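Local coordinates for acetylene hydratase (Pelobacter acetylenicus, PDB 2E7Z), which catalyses the hydration of acetylene to acetaldehyde, using a tungsten-bis(molybdopterin guanine dinucleotide) cofactor and a [4Fe-4S] cluster, at residues Ile645-Thr650 and Ile720-Tyr725. Residues are numbered along the deposited sequence; the frame is centred on the assembly and turned at random.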
# COMPACT_ATOMS: atom_id res chain seq x y z
N ILE A 645 -24.37 -13.92 7.14
CA ILE A 645 -25.12 -13.05 6.27
C ILE A 645 -24.41 -12.91 4.92
O ILE A 645 -23.21 -13.21 4.82
CB ILE A 645 -25.33 -11.63 6.88
CG1 ILE A 645 -23.99 -10.93 7.18
CG2 ILE A 645 -26.15 -11.68 8.17
CD1 ILE A 645 -24.13 -9.43 7.39
N TRP A 646 -25.13 -12.46 3.90
CA TRP A 646 -24.51 -11.92 2.71
C TRP A 646 -24.46 -10.40 2.83
O TRP A 646 -25.41 -9.76 3.31
CB TRP A 646 -25.30 -12.30 1.47
CG TRP A 646 -25.31 -13.74 1.13
CD1 TRP A 646 -26.33 -14.64 1.35
CD2 TRP A 646 -24.26 -14.47 0.48
NE1 TRP A 646 -25.97 -15.89 0.88
CE2 TRP A 646 -24.70 -15.81 0.34
CE3 TRP A 646 -22.98 -14.13 0.01
CZ2 TRP A 646 -23.90 -16.80 -0.26
CZ3 TRP A 646 -22.20 -15.11 -0.60
CH2 TRP A 646 -22.67 -16.43 -0.72
N VAL A 647 -23.37 -9.81 2.37
CA VAL A 647 -23.31 -8.37 2.21
C VAL A 647 -23.13 -8.15 0.72
O VAL A 647 -22.22 -8.70 0.11
CB VAL A 647 -22.16 -7.74 3.02
CG1 VAL A 647 -22.10 -6.24 2.79
CG2 VAL A 647 -22.34 -8.07 4.52
N GLU A 648 -24.02 -7.36 0.14
CA GLU A 648 -24.11 -7.26 -1.31
C GLU A 648 -24.14 -5.80 -1.74
O GLU A 648 -24.90 -4.98 -1.20
CB GLU A 648 -25.37 -7.99 -1.81
CG GLU A 648 -25.57 -7.91 -3.32
CD GLU A 648 -26.69 -8.80 -3.86
OE1 GLU A 648 -27.34 -9.53 -3.08
OE2 GLU A 648 -26.92 -8.78 -5.09
N THR A 649 -23.32 -5.47 -2.73
CA THR A 649 -23.37 -4.17 -3.41
C THR A 649 -23.96 -4.42 -4.80
O THR A 649 -24.23 -5.57 -5.18
CB THR A 649 -21.96 -3.62 -3.58
OG1 THR A 649 -21.23 -4.48 -4.47
CG2 THR A 649 -21.23 -3.49 -2.25
N THR A 650 -24.05 -3.36 -5.60
CA THR A 650 -24.47 -3.53 -6.98
C THR A 650 -23.48 -4.39 -7.79
O THR A 650 -23.85 -4.95 -8.82
CB THR A 650 -24.68 -2.19 -7.68
OG1 THR A 650 -23.48 -1.40 -7.62
CG2 THR A 650 -25.86 -1.42 -7.08
N ILE A 720 -20.17 3.82 -1.49
CA ILE A 720 -20.78 2.61 -2.05
C ILE A 720 -21.92 2.22 -1.12
O ILE A 720 -21.77 2.27 0.10
CB ILE A 720 -19.77 1.42 -2.10
CG1 ILE A 720 -18.65 1.67 -3.12
CG2 ILE A 720 -20.46 0.11 -2.44
CD1 ILE A 720 -17.54 0.60 -2.95
N LEU A 721 -23.05 1.82 -1.70
CA LEU A 721 -24.18 1.33 -0.93
C LEU A 721 -24.20 -0.19 -0.92
O LEU A 721 -23.76 -0.86 -1.89
CB LEU A 721 -25.49 1.91 -1.48
CG LEU A 721 -25.64 3.44 -1.33
CD1 LEU A 721 -26.67 3.98 -2.33
CD2 LEU A 721 -25.99 3.83 0.11
N ALA A 722 -24.72 -0.74 0.17
CA ALA A 722 -24.80 -2.18 0.38
C ALA A 722 -26.09 -2.59 1.09
O ALA A 722 -26.72 -1.79 1.80
CB ALA A 722 -23.60 -2.67 1.16
N LYS A 723 -26.46 -3.85 0.89
CA LYS A 723 -27.52 -4.47 1.68
C LYS A 723 -26.96 -5.69 2.40
O LYS A 723 -25.95 -6.27 1.96
CB LYS A 723 -28.70 -4.90 0.80
CG LYS A 723 -28.34 -5.95 -0.26
CD LYS A 723 -29.57 -6.50 -0.97
CE LYS A 723 -29.99 -5.62 -2.09
NZ LYS A 723 -30.86 -6.33 -3.10
N ALA A 724 -27.60 -6.06 3.51
CA ALA A 724 -27.19 -7.22 4.27
C ALA A 724 -28.41 -8.08 4.51
O ALA A 724 -29.48 -7.57 4.86
CB ALA A 724 -26.56 -6.80 5.58
N TYR A 725 -28.26 -9.39 4.32
CA TYR A 725 -29.39 -10.32 4.49
C TYR A 725 -28.93 -11.71 4.92
O TYR A 725 -27.78 -12.09 4.69
CB TYR A 725 -30.27 -10.36 3.21
CG TYR A 725 -29.52 -10.69 1.93
CD1 TYR A 725 -28.92 -9.70 1.17
CD2 TYR A 725 -29.41 -12.01 1.49
CE1 TYR A 725 -28.22 -10.01 -0.02
CE2 TYR A 725 -28.72 -12.33 0.32
CZ TYR A 725 -28.13 -11.32 -0.43
OH TYR A 725 -27.46 -11.66 -1.58
O HOH W 1 -29.15 -7.01 -5.48
O HOH W 2 -24.20 -0.84 -4.41
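Trp646 pairs with Tyr725, and Glu648 with Lys723, through two backbone hydrogen bonds each, so that strands 645-648 and 720-725 run antiparallel at 164°, their axes 4.7 Å apart. Further on, a water bridges Thr650 N and Leu721 O. On the face carrying Trp646, Glu648, Lys723 and Tyr725, the tyrosine ring reaches across to Trp646 and Glu648. With CG between its backbone N and carbonyl carbon (chi1 55°), Tyr725 leans over its partner strand, and Trp646 CB sits beneath one ring face in a CH-pi contact, 3.8 Å from the centroid. The indole meets the phenol obliquely, CD1 of Trp646 lying 3.5 Å from CE2 of Tyr725. Tyr725 OH donates to Glu648 OE1 over 2.6 Å, reaching the anti side of the carboxylate 29° out of its plane; Arg653 also bonds to this hydroxyl. The other carboxylate oxygen, Glu648 OE2, accepts from a water that accepts from Lys723 NZ, whose direct salt bridge is to Glu593. A phenylalanine in place of Tyr725 would remove the hydroxyl and is likely to leave Glu648 OE1 and Arg653 without that partner, the carboxylate freer to turn. On the reverse face the contact is apolar around Val647 and Ala724: Ile645 CD1 touches Ala724 CB at 4.0 Å, and Ile669 of strand 668-671 touches both. The two strands are the middle pair of a six-strand mixed sheet, consistent with the domain's double-psi beta-barrel. One face thus couples aromatic packing to a hydrogen-bonded carboxylate, whose negative charge is probably eased by Arg653 beside it and by Lys723 through the water.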